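Acetylene hydratase (Pelobacter acetylenicus, PDB 2E7Z) catalyses the hydration of acetylene to acetaldehyde, using a tungsten-bis(molybdopterin guanine dinucleotide) cofactor and a [4Fe-4S] cluster. Local coordinates at residues M123-S128 with I337-A342; F474-Q479 with Q534-S539; P595-A600 with G719-A724. One frame throughout, in Å; residues are numbered along the deposited sequence. Where two conformers were deposited one is given.

Interaction 1: M123-S128 with I337-A342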
# COMPACT_ATOMS: atom_id res chain seq x y z
N MET A 123 -5.96 17.81 10.02
CA MET A 123 -4.58 18.22 9.86
C MET A 123 -4.48 19.55 9.10
O MET A 123 -3.66 20.39 9.45
CB MET A 123 -3.76 17.16 9.12
CG MET A 123 -3.63 15.87 9.93
SD MET A 123 -2.52 14.70 9.09
CE MET A 123 -0.91 15.49 9.40
N ASN A 124 -5.33 19.72 8.08
CA ASN A 124 -5.28 20.93 7.24
C ASN A 124 -5.75 22.15 7.99
O ASN A 124 -5.20 23.23 7.80
CB ASN A 124 -6.04 20.68 5.95
CG ASN A 124 -5.28 19.74 5.01
OD1 ASN A 124 -4.05 19.65 5.11
ND2 ASN A 124 -5.98 19.07 4.10
N LEU A 125 -6.69 21.97 8.91
CA LEU A 125 -7.13 23.05 9.77
C LEU A 125 -6.09 23.37 10.84
O LEU A 125 -5.90 24.53 11.20
CB LEU A 125 -8.48 22.73 10.43
CG LEU A 125 -9.63 22.69 9.43
CD1 LEU A 125 -10.82 21.98 9.98
CD2 LEU A 125 -10.04 24.14 9.04
N LEU A 126 -5.41 22.36 11.38
CA LEU A 126 -4.35 22.66 12.34
C LEU A 126 -3.16 23.33 11.67
O LEU A 126 -2.52 24.20 12.28
CB LEU A 126 -3.83 21.38 12.99
CG LEU A 126 -4.55 20.73 14.16
CD1 LEU A 126 -3.63 19.62 14.68
CD2 LEU A 126 -4.92 21.66 15.33
N GLY A 127 -2.86 22.93 10.44
CA GLY A 127 -1.75 23.46 9.64
C GLY A 127 -0.61 22.49 9.42
O GLY A 127 0.49 22.89 9.09
N SER A 128 -0.86 21.19 9.64
CA SER A 128 0.20 20.20 9.41
C SER A 128 0.05 19.51 8.06
O SER A 128 -0.96 18.86 7.79
CB SER A 128 0.22 19.06 10.45
OG SER A 128 1.33 18.25 10.06
N ILE A 337 -13.96 16.88 1.42
CA ILE A 337 -14.06 16.83 2.89
C ILE A 337 -12.68 17.13 3.51
O ILE A 337 -12.59 17.78 4.54
CB ILE A 337 -14.68 15.48 3.37
CG1 ILE A 337 -16.12 15.44 2.88
CG2 ILE A 337 -14.62 15.36 4.91
CD1 ILE A 337 -16.80 14.08 3.01
N GLN A 338 -11.62 16.68 2.85
CA GLN A 338 -10.26 16.87 3.37
C GLN A 338 -9.79 18.35 3.42
O GLN A 338 -8.85 18.65 4.14
CB GLN A 338 -9.26 16.04 2.58
CG GLN A 338 -9.45 14.56 2.77
CD GLN A 338 -8.50 13.71 1.96
OE1 GLN A 338 -8.16 14.08 0.82
NE2 GLN A 338 -8.09 12.53 2.49
N MET A 339 -10.40 19.24 2.62
CA MET A 339 -10.11 20.70 2.71
C MET A 339 -8.64 20.97 2.55
O MET A 339 -8.07 21.78 3.30
CB MET A 339 -10.61 21.25 4.04
CG MET A 339 -12.10 21.37 4.07
SD MET A 339 -12.72 22.08 5.62
CE MET A 339 -11.82 23.64 5.74
N HIS A 340 -8.01 20.35 1.55
CA HIS A 340 -6.64 20.72 1.18
C HIS A 340 -6.45 22.19 0.84
O HIS A 340 -5.39 22.74 1.09
CB HIS A 340 -6.16 19.86 0.02
CG HIS A 340 -6.13 18.40 0.35
ND1 HIS A 340 -5.20 17.85 1.21
CD2 HIS A 340 -6.93 17.39 -0.05
CE1 HIS A 340 -5.43 16.55 1.32
NE2 HIS A 340 -6.47 16.24 0.56
N GLU A 341 -7.49 22.82 0.32
CA GLU A 341 -7.28 24.22 -0.03
C GLU A 341 -7.08 25.08 1.21
O GLU A 341 -6.36 26.08 1.13
CB GLU A 341 -8.35 24.78 -0.97
CG GLU A 341 -8.03 26.18 -1.46
CD GLU A 341 -6.90 26.21 -2.47
OE1 GLU A 341 -7.06 25.62 -3.54
OE2 GLU A 341 -5.88 26.89 -2.21
N ALA A 342 -7.62 24.67 2.36
CA ALA A 342 -7.48 25.40 3.59
C ALA A 342 -6.07 25.43 4.15
O ALA A 342 -5.75 26.34 4.90
CB ALA A 342 -8.42 24.88 4.65
O HOH W 1 -5.67 25.97 7.73

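Interaction 2: F474-Q479 with Q534-S539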
# COMPACT_ATOMS: atom_id res chain seq x y z
N PHE A 474 -16.44 2.24 -7.72
CA PHE A 474 -17.63 1.64 -7.14
C PHE A 474 -17.45 1.63 -5.65
O PHE A 474 -16.33 1.78 -5.14
CB PHE A 474 -17.82 0.20 -7.63
CG PHE A 474 -16.73 -0.73 -7.20
CD1 PHE A 474 -15.57 -0.87 -7.96
CD2 PHE A 474 -16.85 -1.48 -6.03
CE1 PHE A 474 -14.57 -1.72 -7.55
CE2 PHE A 474 -15.84 -2.33 -5.61
CZ PHE A 474 -14.69 -2.45 -6.38
N GLY A 475 -18.55 1.42 -4.94
CA GLY A 475 -18.47 1.17 -3.50
C GLY A 475 -19.34 -0.00 -3.13
O GLY A 475 -20.47 -0.11 -3.61
N ASN A 476 -18.81 -0.89 -2.29
CA ASN A 476 -19.62 -1.92 -1.61
C ASN A 476 -20.04 -1.46 -0.22
O ASN A 476 -19.22 -0.94 0.54
CB ASN A 476 -18.84 -3.23 -1.49
CG ASN A 476 -18.59 -3.90 -2.83
OD1 ASN A 476 -17.50 -4.40 -3.11
ND2 ASN A 476 -19.59 -3.87 -3.68
N THR A 477 -21.30 -1.65 0.11
CA THR A 477 -21.75 -1.38 1.47
C THR A 477 -21.34 -2.50 2.44
O THR A 477 -21.27 -3.66 2.05
CB THR A 477 -23.28 -1.19 1.50
OG1 THR A 477 -23.89 -2.36 0.93
CG2 THR A 477 -23.68 0.03 0.69
N SER A 478 -21.08 -2.10 3.68
CA SER A 478 -20.77 -3.02 4.75
C SER A 478 -21.71 -2.77 5.92
O SER A 478 -21.75 -1.68 6.46
CB SER A 478 -19.34 -2.82 5.21
OG SER A 478 -18.98 -3.88 6.06
N GLN A 479 -22.45 -3.80 6.32
CA GLN A 479 -23.33 -3.67 7.48
C GLN A 479 -22.57 -3.91 8.76
O GLN A 479 -21.63 -4.73 8.80
CB GLN A 479 -24.48 -4.66 7.35
CG GLN A 479 -25.34 -4.44 6.11
CD GLN A 479 -26.55 -5.33 6.14
OE1 GLN A 479 -26.44 -6.55 5.99
NE2 GLN A 479 -27.70 -4.75 6.40
N GLN A 534 -28.56 -2.13 -0.59
CA GLN A 534 -28.02 -2.54 -1.87
C GLN A 534 -26.54 -2.82 -1.71
O GLN A 534 -25.84 -2.09 -1.02
CB GLN A 534 -28.23 -1.41 -2.86
CG GLN A 534 -27.69 -1.73 -4.25
CD GLN A 534 -28.14 -0.73 -5.32
OE1 GLN A 534 -29.31 -0.38 -5.41
NE2 GLN A 534 -27.20 -0.29 -6.15
N TYR A 535 -26.07 -3.91 -2.33
CA TYR A 535 -24.69 -4.33 -2.18
C TYR A 535 -23.67 -3.33 -2.70
O TYR A 535 -22.66 -3.07 -2.05
CB TYR A 535 -24.41 -5.63 -2.93
CG TYR A 535 -24.99 -6.87 -2.32
CD1 TYR A 535 -24.96 -7.09 -0.95
CD2 TYR A 535 -25.51 -7.86 -3.14
CE1 TYR A 535 -25.47 -8.28 -0.40
CE2 TYR A 535 -26.02 -9.03 -2.62
CZ TYR A 535 -26.00 -9.24 -1.25
OH TYR A 535 -26.51 -10.41 -0.70
N THR A 536 -23.90 -2.83 -3.92
CA THR A 536 -22.86 -2.12 -4.66
C THR A 536 -23.43 -0.94 -5.41
O THR A 536 -24.48 -1.07 -6.04
CB THR A 536 -22.26 -3.08 -5.72
OG1 THR A 536 -21.85 -4.29 -5.08
CG2 THR A 536 -21.08 -2.43 -6.48
N TYR A 537 -22.71 0.18 -5.39
CA TYR A 537 -23.07 1.35 -6.15
C TYR A 537 -21.95 1.70 -7.12
O TYR A 537 -20.85 2.04 -6.69
CB TYR A 537 -23.32 2.53 -5.22
CG TYR A 537 -24.52 2.33 -4.32
CD1 TYR A 537 -24.40 1.69 -3.09
CD2 TYR A 537 -25.77 2.78 -4.71
CE1 TYR A 537 -25.52 1.52 -2.26
CE2 TYR A 537 -26.89 2.63 -3.90
CZ TYR A 537 -26.76 2.00 -2.69
OH TYR A 537 -27.88 1.85 -1.90
N MET A 538 -22.25 1.60 -8.42
CA MET A 538 -21.26 1.93 -9.43
C MET A 538 -21.19 3.43 -9.66
O MET A 538 -22.21 4.12 -9.62
CB MET A 538 -21.61 1.24 -10.77
CG MET A 538 -21.74 -0.28 -10.68
SD MET A 538 -20.28 -1.15 -10.04
CE MET A 538 -18.99 -0.47 -11.08
N SER A 539 -19.98 3.93 -9.91
CA SER A 539 -19.78 5.33 -10.24
C SER A 539 -19.84 5.54 -11.74
O SER A 539 -19.43 4.66 -12.53
CB SER A 539 -18.40 5.80 -9.77
OG SER A 539 -18.24 7.19 -9.98
O HOH W 2 -21.62 -5.13 -0.57

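Interaction 3: P595-A600 with G719-A724. With MGD (2-amino-5,6-dimercapto-7-methyl-3,7,8a,9-tetrahydro-8-oxa-1,3,9,10-tetraaza-anthracen-4-one guanosine dinucleotide), chain F.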
# COMPACT_ATOMS: atom_id res chain seq x y z
N PRO A 595 26.42 -12.94 -0.68
CA PRO A 595 26.21 -13.61 -1.96
C PRO A 595 24.76 -13.70 -2.44
O PRO A 595 24.53 -14.08 -3.61
CB PRO A 595 26.79 -15.01 -1.73
CG PRO A 595 26.67 -15.24 -0.29
CD PRO A 595 26.67 -13.89 0.42
N LEU A 596 23.81 -13.37 -1.57
CA LEU A 596 22.38 -13.60 -1.86
C LEU A 596 21.68 -12.32 -2.27
O LEU A 596 21.88 -11.31 -1.64
CB LEU A 596 21.67 -14.18 -0.65
CG LEU A 596 22.26 -15.46 -0.03
CD1 LEU A 596 21.70 -15.71 1.36
CD2 LEU A 596 22.01 -16.67 -0.94
N ILE A 597 20.87 -12.37 -3.33
CA ILE A 597 19.99 -11.25 -3.68
C ILE A 597 18.72 -11.33 -2.81
O ILE A 597 18.10 -12.38 -2.72
CB ILE A 597 19.67 -11.23 -5.21
CG1 ILE A 597 20.89 -10.70 -6.00
CG2 ILE A 597 18.40 -10.45 -5.53
CD1 ILE A 597 21.19 -9.20 -5.82
N LEU A 598 18.38 -10.21 -2.17
CA LEU A 598 17.27 -10.17 -1.23
C LEU A 598 15.92 -9.87 -1.85
O LEU A 598 15.78 -8.99 -2.68
CB LEU A 598 17.52 -9.08 -0.18
CG LEU A 598 16.52 -8.96 0.98
CD1 LEU A 598 16.72 -10.11 1.95
CD2 LEU A 598 16.71 -7.61 1.67
N PHE A 599 14.93 -10.61 -1.36
CA PHE A 599 13.51 -10.33 -1.59
C PHE A 599 12.84 -10.23 -0.21
O PHE A 599 12.75 -11.22 0.50
CB PHE A 599 12.94 -11.49 -2.45
CG PHE A 599 11.45 -11.67 -2.34
CD1 PHE A 599 10.59 -10.58 -2.23
CD2 PHE A 599 10.89 -12.96 -2.42
CE1 PHE A 599 9.23 -10.75 -2.13
CE2 PHE A 599 9.51 -13.13 -2.31
CZ PHE A 599 8.68 -12.01 -2.17
N ALA A 600 12.38 -9.04 0.19
CA ALA A 600 11.58 -8.90 1.42
C ALA A 600 10.11 -8.88 1.06
O ALA A 600 9.68 -8.03 0.29
CB ALA A 600 11.96 -7.59 2.14
N GLY A 719 18.01 -6.03 -5.74
CA GLY A 719 18.77 -4.79 -5.62
C GLY A 719 19.51 -4.59 -4.33
O GLY A 719 20.10 -3.53 -4.10
N ILE A 720 19.49 -5.62 -3.50
CA ILE A 720 20.16 -5.62 -2.20
C ILE A 720 20.83 -6.98 -2.05
O ILE A 720 20.24 -8.00 -2.39
CB ILE A 720 19.15 -5.44 -1.03
CG1 ILE A 720 18.52 -4.05 -1.02
CG2 ILE A 720 19.80 -5.70 0.32
CD1 ILE A 720 17.34 -4.01 -0.02
N LEU A 721 22.05 -6.99 -1.53
CA LEU A 721 22.76 -8.22 -1.24
C LEU A 721 22.65 -8.57 0.24
O LEU A 721 22.55 -7.68 1.12
CB LEU A 721 24.22 -8.10 -1.69
CG LEU A 721 24.44 -7.96 -3.21
CD1 LEU A 721 25.81 -7.35 -3.50
CD2 LEU A 721 24.25 -9.31 -3.93
N ALA A 722 22.67 -9.87 0.50
CA ALA A 722 22.55 -10.40 1.85
C ALA A 722 23.44 -11.63 2.08
O ALA A 722 23.81 -12.33 1.12
CB ALA A 722 21.10 -10.75 2.16
N LYS A 723 23.75 -11.87 3.35
CA LYS A 723 24.37 -13.13 3.76
C LYS A 723 23.48 -13.82 4.77
O LYS A 723 22.66 -13.17 5.45
CB LYS A 723 25.75 -12.88 4.37
CG LYS A 723 25.73 -12.03 5.64
CD LYS A 723 27.09 -11.99 6.34
CE LYS A 723 27.98 -10.95 5.74
NZ LYS A 723 29.09 -10.54 6.67
N ALA A 724 23.62 -15.14 4.87
CA ALA A 724 22.85 -15.92 5.82
C ALA A 724 23.82 -16.80 6.60
O ALA A 724 24.72 -17.41 6.00
CB ALA A 724 21.82 -16.75 5.11
PB MGD F . 4.03 -11.39 -2.04
O1B MGD F . 3.20 -12.56 -1.56
O2B MGD F . 4.87 -10.65 -1.03
O3B MGD F . 3.10 -10.30 -2.75
O3A MGD F . 0.72 -9.62 -2.97
PA MGD F . 1.83 -10.49 -3.71
O1A MGD F . 2.21 -9.77 -4.98
O2A MGD F . 1.31 -11.92 -3.81
O5' MGD F . 5.01 -11.92 -3.21
C5' MGD F . 4.39 -12.63 -4.26
C4' MGD F . 5.43 -12.98 -5.31
O4' MGD F . 6.14 -11.80 -5.71
C3' MGD F . 6.46 -13.96 -4.77
O3' MGD F . 6.28 -15.23 -5.41
C2' MGD F . 7.80 -13.35 -5.11
O2' MGD F . 8.73 -14.27 -5.67
C1' MGD F . 7.40 -12.29 -6.13
N9 MGD F . 8.40 -11.23 -6.30
C8 MGD F . 9.21 -10.69 -5.36
N7 MGD F . 10.01 -9.72 -5.88
C5 MGD F . 9.72 -9.66 -7.20
C6 MGD F . 10.18 -8.87 -8.36
O6 MGD F . 11.10 -8.03 -8.24
N1 MGD F . 9.60 -9.10 -9.55
C2 MGD F . 8.62 -10.01 -9.73
N2 MGD F . 8.08 -10.16 -10.96
N3 MGD F . 8.14 -10.77 -8.70
C4 MGD F . 8.65 -10.63 -7.46
C10 MGD F . 0.96 -8.37 -2.31
C11 MGD F . -0.39 -8.07 -1.65
O11 MGD F . -0.80 -9.21 -0.89
C12 MGD F . -0.36 -6.83 -0.78
S12 MGD F . 0.58 -5.49 -1.22
C13 MGD F . -1.09 -6.75 0.35
S13 MGD F . -1.24 -5.32 1.26
C14 MGD F . -1.79 -7.96 0.89
N15 MGD F . -1.00 -8.57 1.95
C16 MGD F . -1.36 -9.81 2.35
C17 MGD F . -0.93 -10.40 3.64
O17 MGD F . -0.20 -9.77 4.43
N18 MGD F . -1.36 -11.65 3.93
C19 MGD F . -2.13 -12.37 3.09
N19 MGD F . -2.51 -13.61 3.47
N20 MGD F . -2.55 -11.90 1.89
C21 MGD F . -2.20 -10.66 1.49
N22 MGD F . -2.61 -10.19 0.29
C23 MGD F . -2.05 -8.97 -0.24

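Interaction 1: M123-S128 with I337-A342
The backbones come nearest at N124 and A342, whose CA atoms lie 6.2 Å apart, where the last turn of helix 118-126 meets the 3-10 turn 340-342 that follows helix 334-337. Both segments belong to the molybdopterin oxidoreductase domain of this DMSO reductase family enzyme, where the C-terminal part of one helix packs on the loop after another. ND2 of N124 gives a hydrogen bond of 2.9 Å to O of Q338. The acceptor lies close to the plane of the N124 amide, whereas the donor stands above the carbonyl plane of Q338, 38° out of it. With CG anti to the carbonyl carbon (chi1 -73°), the amide leaves the helix toward this carbonyl. R121, one turn earlier on the same helix, binds O of I337, so helix 118-126 engages two successive carbonyls of its neighbour.

H340 turns its ring at a steep angle to the N124 amide. NE2 of H340 donates to OE1 of Q338 at 2.8 Å, while ND1 bonds to Y362, so both ring nitrogens have partners and the ring's rotation is fixed. Toward the outside the contact is apolar: the bend of M339 at chi3 (55°) brings CE to 3.8 Å from CD2 of L125.

Helix 118-126 ends at G127, whose positive phi suits glycine; the amides of G127 and S128 both donate to O of M123. Beside this turn, water 1 donates to O of N124 at 2.8 Å and to O of A342 at 2.9 Å.

Interaction 2: F474-Q479 with Q534-S539
G475 and Y537 form the central, hydrogen-bonded pair of a small antiparallel two-stranded sheet made by strands 474-476 and 536-538, whose axes approach to 4.7 Å. The backbone bonds are N of G475 to O of Y537 (3.0 Å) and N of Y537 to O of G475 (2.9 Å). N of T477 donates to O of Y535, a third main-chain bond, and water 2 links that same carbonyl to O of T477. CA-H...O contacts, among them CA of T536 to O of G475, fill in between these bonds.

Apolar contacts lie on both faces. On the one carrying F474, N476, T536 and M538, the bend at chi2 (-57°) brings SD of M538 to 3.7 Å from CB of F474, and that at chi3 turns CE back to the same atom. On the other, CG2 of T477 meets the edge of the Y537 ring at CE1, 3.8 Å away.

Among polar side chains, NE2 of Q534 lies over one face of the Y537 ring and donates to O of T536 at 2.8 Å. N476 lies alongside T536, pointing the same way, and its OD1 is hydrogen-bonded to OG1 of T36. The Y537 hydroxyl binds O of Y531, whose ring stacks on that of Y537.

Hydrogen bonding across the pair is thus chiefly main-chain, while the polar ends of N476 and Y537 tie the two-stranded sheet to T36 in a loop and to Y531 at the end of helix 528-531.

Interaction 3: P595-A600 with G719-A724
L598 and I720 lie side by side and point the same way, CD2 of the leucine resting 3.9 Å from CG2 of the isoleucine. One residue along, on the other face, I597 and L721 cross obliquely. The I597 chain is folded at chi2 (-70°), carrying CD1 to CD2 of L721 at 3.6 Å; L721 packs on L590 and A591 of helix 588-593. L596 returns to the face of A722 and sends CD1 past it to CB of A724, 3.9 Å away, while I669 of strand 668-671 touches both L596 and A724.

Between these two layers of side chains the backbones pair as neighbouring antiparallel strands of the mixed sheet in the C-terminal dinucleotide-binding domain, of the double-psi beta-barrel clan. N of L596 donates to O of A722, N of A722 to O of L596 (2.7 Å) and N of L598 to O of I720. The axes of the two short segments run at 105°, a strong twist for an antiparallel pair. From L598 on the pairing passes to residues before the corner at G719, L598 bonding to G718 and A600 to L716. P595 has no N-H to offer; its CD packs 3.3 Å from O of A722.

Strand 596-600 then reaches the cofactor. F599 points away from strand 720-724; with CG roughly anti to the backbone N (chi1 157°), its ring turns one face to the C8 corner of an MGD guanine whose plane stands steeply to it. C8 lies 3.2 Å from CE1 of F599, offset toward the rim, and over the same face ribose C2' lies 3.3 Å from CE2 of F599.

The three contacts are spread over one monomer and do not touch. Interactions 1 and 2 are the nearer two, with about 15 Å between their nearest atoms; interaction 3 lies on the opposite side of the chain's centre, about 27 Å from interaction 1 and 26 Å from interaction 2 at the nearest atoms. Each stands differently to the cofactors. Interaction 3 touches an MGD directly through F599. In interaction 1 the side chain of Q338 is about 7 Å from that of E109, a cofactor-binding residue, and in interaction 2 the side chain of N476 is about 10 Å from the iron-sulfur cluster and about 8 Å from that of its ligand C13.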